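Local coordinates for mucosa-associated lymphoid tissue lymphoma translocation protein 1 (Isoform 2) (Homo sapiens, PDB 3BFO), which probably acts as a cysteine peptidase of the paracaspase type, and is represented here by its second C2-type immunoglobulin-like domain, at residues C25-V28 with H34-W37; W66-V69 with D74-D77. All coordinates share one frame; numbering follows the deposited sequence.

Both contacts lie in the same half of one immunoglobulin domain, their centres about 7 Å apart and on the same side of the middle of the chain. Interaction 1 comes first along the chain and bridges the two sheets, from strand 21-28 to strand 34-39. Interaction 2 follows and stays within a single sheet, pairing strand 63-70 with strand 75-85. Strands 34-39 and 63-70 are neighbours in that sheet, and Gln36 O to His68 N, at 2.8 Å, is a probable hydrogen bond between them. Val69 CG1 also packs on Ala27 CB, at 3.5 Å, so strand 63-70 takes part in both, lining the core with one face and pairing with strand 75-85 along its edge.

Interaction 1 of 2, residues C25-V28 with H34-W37; sequences CVAV and HYQW
Tyr35 reaches across the core of the domain to the backbone of Ala27, and its hydroxyl makes the polar bond of the contact. Ala27 N donates to Tyr35 OH at 2.9 Å with an N-H...O angle of 157°, and it comes in at the edge of the phenol, near the ring plane. The CA-CB bond of Tyr35 points toward strand 21-28, and a chi1 of -61°, with CG beside the backbone N, then carries the ring across the gap between the sheets until OH ends at Ala27 N. The hydroxyl also touches the methyl group, with Tyr35 OH 3.6 Å from Ala27 CB. Ala27 O is close too, but the angle is too poor for a bond. Further down the ring, CE1 of Tyr35 rests 3.4 Å from Cys25 O.

Trp37 makes the second half of the contact with the far end of its indole. Its CZ2 lies 3.8 Å from Cys25 CB, and Cys25 N sits at the ring edge, near its plane. The pyrrole nitrogen is used differently, since NE1 bonds to Lys49 O. The chi1 of -179° puts Cys25 SG anti to the backbone N, away from the indole and toward strand 63-70, where the side chain touches Val69 and Cys67. The sulfur atoms are not joined: Cys25 SG and Cys67 SG stand 4.4 Å apart.

Two cysteines facing each other between the sheets, with a tryptophan packed beside them, make up the pin region of the immunoglobulin beta-sandwich. In this model the pin keeps its residues but lacks the disulfide, and Tyr35 ties the two sheets together with a polar bond.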
loop_
_atom_site.group_PDB
_atom_site.type_symbol
_atom_site.label_atom_id
_atom_site.label_comp_id
_atom_site.label_asym_id
_atom_site.label_seq_id
_atom_site.Cartn_x
_atom_site.Cartn_y
_atom_site.Cartn_z
ATOM N N CYS A 25 0.864 -3.582 3.911
ATOM C CA CYS A 25 2.272 -3.271 4.213
ATOM C C CYS A 25 2.342 -3.182 5.715
ATOM O O CYS A 25 1.557 -2.480 6.322
ATOM C CB CYS A 25 2.636 -1.941 3.519
ATOM S SG CYS A 25 4.379 -1.518 3.841
ATOM N N VAL A 26 3.279 -3.923 6.334
ATOM C CA VAL A 26 3.424 -3.915 7.787
ATOM C C VAL A 26 4.864 -3.668 8.127
ATOM O O VAL A 26 5.744 -4.322 7.559
ATOM C CB VAL A 26 2.999 -5.242 8.433
ATOM C CG1 VAL A 26 3.063 -5.131 9.988
ATOM C CG2 VAL A 26 1.627 -5.647 7.979
ATOM N N ALA A 27 5.117 -2.732 9.015
ATOM C CA ALA A 27 6.449 -2.415 9.461
ATOM C C ALA A 27 6.521 -2.537 10.968
ATOM O O ALA A 27 5.512 -2.448 11.661
ATOM C CB ALA A 27 6.843 -1.001 9.048
ATOM N N VAL A 28 7.742 -2.707 11.466
ATOM C CA VAL A 28 8.062 -2.595 12.875
ATOM C C VAL A 28 8.967 -1.365 13.064
ATOM O O VAL A 28 9.493 -0.806 12.116
ATOM C CB VAL A 28 8.772 -3.888 13.397
ATOM C CG1 VAL A 28 7.865 -5.120 13.267
ATOM C CG2 VAL A 28 10.107 -4.123 12.657
ATOM N N HIS A 34 4.118 4.983 10.850
ATOM C CA HIS A 34 2.946 5.468 10.155
ATOM C C HIS A 34 3.040 5.069 8.684
ATOM O O HIS A 34 4.109 4.757 8.167
ATOM C CB HIS A 34 2.940 6.991 10.229
ATOM C CG HIS A 34 2.760 7.515 11.598
ATOM N ND1 HIS A 34 3.805 7.774 12.463
ATOM C CD2 HIS A 34 1.632 7.869 12.249
ATOM C CE1 HIS A 34 3.321 8.276 13.587
ATOM N NE2 HIS A 34 2.002 8.324 13.495
ATOM N N TYR A 35 1.861 5.120 8.055
ATOM C CA TYR A 35 1.708 4.596 6.681
ATOM C C TYR A 35 0.958 5.635 5.845
ATOM O O TYR A 35 0.051 6.316 6.337
ATOM C CB TYR A 35 0.840 3.316 6.705
ATOM C CG TYR A 35 1.461 2.209 7.534
ATOM C CD1 TYR A 35 2.300 1.257 6.968
ATOM C CD2 TYR A 35 1.268 2.177 8.911
ATOM C CE1 TYR A 35 2.908 0.301 7.760
ATOM C CE2 TYR A 35 1.876 1.265 9.712
ATOM C CZ TYR A 35 2.714 0.308 9.137
ATOM O OH TYR A 35 3.343 -0.625 9.957
ATOM N N GLN A 36 1.277 5.660 4.557
ATOM C CA GLN A 36 0.465 6.433 3.611
ATOM C C GLN A 36 0.573 5.736 2.245
ATOM O O GLN A 36 1.665 5.559 1.738
ATOM C CB GLN A 36 0.960 7.871 3.498
ATOM C CG GLN A 36 0.213 8.688 2.372
ATOM C CD GLN A 36 -1.277 8.850 2.585
ATOM O OE1 GLN A 36 -1.749 9.387 3.581
ATOM N NE2 GLN A 36 -2.038 8.350 1.637
ATOM N N TRP A 37 -0.582 5.340 1.696
ATOM C CA TRP A 37 -0.598 4.675 0.412
ATOM C C TRP A 37 -0.648 5.664 -0.740
ATOM O O TRP A 37 -1.215 6.756 -0.645
ATOM C CB TRP A 37 -1.842 3.771 0.306
ATOM C CG TRP A 37 -1.692 2.519 1.143
ATOM C CD1 TRP A 37 -2.083 2.344 2.438
ATOM C CD2 TRP A 37 -1.046 1.318 0.753
ATOM N NE1 TRP A 37 -1.743 1.067 2.879
ATOM C CE2 TRP A 37 -1.092 0.440 1.858
ATOM C CE3 TRP A 37 -0.465 0.869 -0.414
ATOM C CZ2 TRP A 37 -0.542 -0.863 1.817
ATOM C CZ3 TRP A 37 0.094 -0.405 -0.443
ATOM C CH2 TRP A 37 0.069 -1.251 0.658
#

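Interaction 2 of 2, residues W66-V69 with D74-D77; sequences WCHV and DSQD
Asp77 and His68 face each other across the strands as a non-hydrogen-bonded antiparallel pair, and the bond missing from their backbones is made by their side chains. His68 ND1 donates to Asp77 OD1 at 2.6 Å, with an N-H...O angle of 166°. The oxygen lies in the plane of the imidazole, whereas the nitrogen meets the carboxylate on its syn side but 30° out of the carboxylate plane. A chi1 of -175° swings the imidazole of His68 toward strand 75-85. A neighbouring carboxylate would probably favour a protonated imidazole.

The same Asp77 OD1 is also met by the six-membered ring of Trp66: CZ3 comes within 3.1 Å, edge on, with the indole and carboxylate planes 73° apart. One carboxylate oxygen is thus held between two aromatic edges, on the face of the sheet that carries His68.

Val69 belongs to the opposite, inward face, and its contact with this strand is mainly backbone. It forms a hydrogen-bonded pair with Gln76, through Val69 N to Gln76 O at 2.8 Å and Gln76 N to Val69 O at 2.9 Å.

Strands 63-70 and 75-85 form the antiparallel F-G hairpin of the immunoglobulin fold, and it is anchored on several sides. Trp66 stacks on Phe38 of strand 34-39, the side chain of Val69 packs against Tyr35 and against Pro33, and the amide of Gln76 bonds to Gln5 and Ile6 of strand 5-8, linking this strand to the other sheet.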
loop_
_atom_site.group_PDB
_atom_site.type_symbol
_atom_site.label_atom_id
_atom_site.label_comp_id
_atom_site.label_asym_id
_atom_site.label_seq_id
_atom_site.Cartn_x
_atom_site.Cartn_y
_atom_site.Cartn_z
ATOM N N TRP A 66 2.126 1.859 -3.905
ATOM C CA TRP A 66 3.155 1.617 -2.899
ATOM C C TRP A 66 2.743 2.369 -1.635
ATOM O O TRP A 66 1.822 3.173 -1.653
ATOM C CB TRP A 66 4.522 2.105 -3.360
ATOM C CG TRP A 66 4.425 3.446 -3.894
ATOM C CD1 TRP A 66 3.944 3.840 -5.165
ATOM C CD2 TRP A 66 4.964 4.573 -3.310
ATOM N NE1 TRP A 66 4.067 5.187 -5.294
ATOM C CE2 TRP A 66 4.682 5.670 -4.156
ATOM C CE3 TRP A 66 5.565 4.817 -2.072
ATOM C CZ2 TRP A 66 5.045 7.015 -3.810
ATOM C CZ3 TRP A 66 5.919 6.134 -1.745
ATOM C CH2 TRP A 66 5.673 7.212 -2.614
ATOM N N CYS A 67 3.434 2.031 -0.557
ATOM C CA CYS A 67 3.159 2.620 0.740
ATOM C C CYS A 67 4.417 3.266 1.261
ATOM O O CYS A 67 5.467 2.632 1.273
ATOM C CB CYS A 67 2.655 1.520 1.684
ATOM S SG CYS A 67 2.031 2.110 3.246
ATOM N N HIS A 68 4.294 4.511 1.711
ATOM C CA HIS A 68 5.387 5.174 2.423
ATOM C C HIS A 68 5.224 4.908 3.898
ATOM O O HIS A 68 4.147 5.124 4.461
ATOM C CB HIS A 68 5.370 6.683 2.154
ATOM C CG HIS A 68 6.533 7.388 2.755
ATOM N ND1 HIS A 68 7.821 7.177 2.332
ATOM C CD2 HIS A 68 6.621 8.271 3.779
ATOM C CE1 HIS A 68 8.655 7.935 3.021
ATOM N NE2 HIS A 68 7.962 8.580 3.939
ATOM N N VAL A 69 6.289 4.400 4.516
ATOM C CA VAL A 69 6.254 4.007 5.919
ATOM C C VAL A 69 7.270 4.854 6.656
ATOM O O VAL A 69 8.394 5.012 6.209
ATOM C CB VAL A 69 6.577 2.515 6.079
ATOM C CG1 VAL A 69 6.411 2.097 7.498
ATOM C CG2 VAL A 69 5.653 1.680 5.195
ATOM N N ASP A 74 13.119 7.862 10.546
ATOM C CA ASP A 74 13.448 6.977 9.432
ATOM C C ASP A 74 12.219 6.863 8.531
ATOM O O ASP A 74 11.080 6.999 8.968
ATOM C CB ASP A 74 13.589 5.501 9.950
ATOM C CG ASP A 74 14.791 5.201 10.821
ATOM O OD1 ASP A 74 15.728 5.983 10.796
ATOM O OD2 ASP A 74 14.763 4.089 11.502
ATOM N N SER A 75 12.461 6.492 7.280
ATOM C CA SER A 75 11.343 6.131 6.408
ATOM C C SER A 75 11.825 5.174 5.330
ATOM O O SER A 75 13.004 5.185 4.911
ATOM C CB SER A 75 10.688 7.386 5.782
ATOM O OG SER A 75 11.537 7.973 4.788
ATOM N N GLN A 76 10.879 4.344 4.904
ATOM C CA GLN A 76 11.106 3.386 3.863
ATOM C C GLN A 76 9.859 3.417 2.983
ATOM O O GLN A 76 8.754 3.540 3.443
ATOM C CB GLN A 76 11.268 1.980 4.482
ATOM C CG GLN A 76 12.585 1.711 5.199
ATOM C CD GLN A 76 12.808 0.242 5.597
ATOM O OE1 GLN A 76 11.878 -0.589 5.554
ATOM N NE2 GLN A 76 14.066 -0.095 5.940
ATOM N N ASP A 77 10.099 3.142 1.671
ATOM C CA ASP A 77 8.986 2.905 0.744
ATOM C C ASP A 77 8.870 1.402 0.521
ATOM O O ASP A 77 9.883 0.688 0.330
ATOM C CB ASP A 77 9.217 3.598 -0.618
ATOM C CG ASP A 77 9.023 5.099 -0.505
ATOM O OD1 ASP A 77 8.166 5.582 0.285
ATOM O OD2 ASP A 77 9.748 5.801 -1.206
#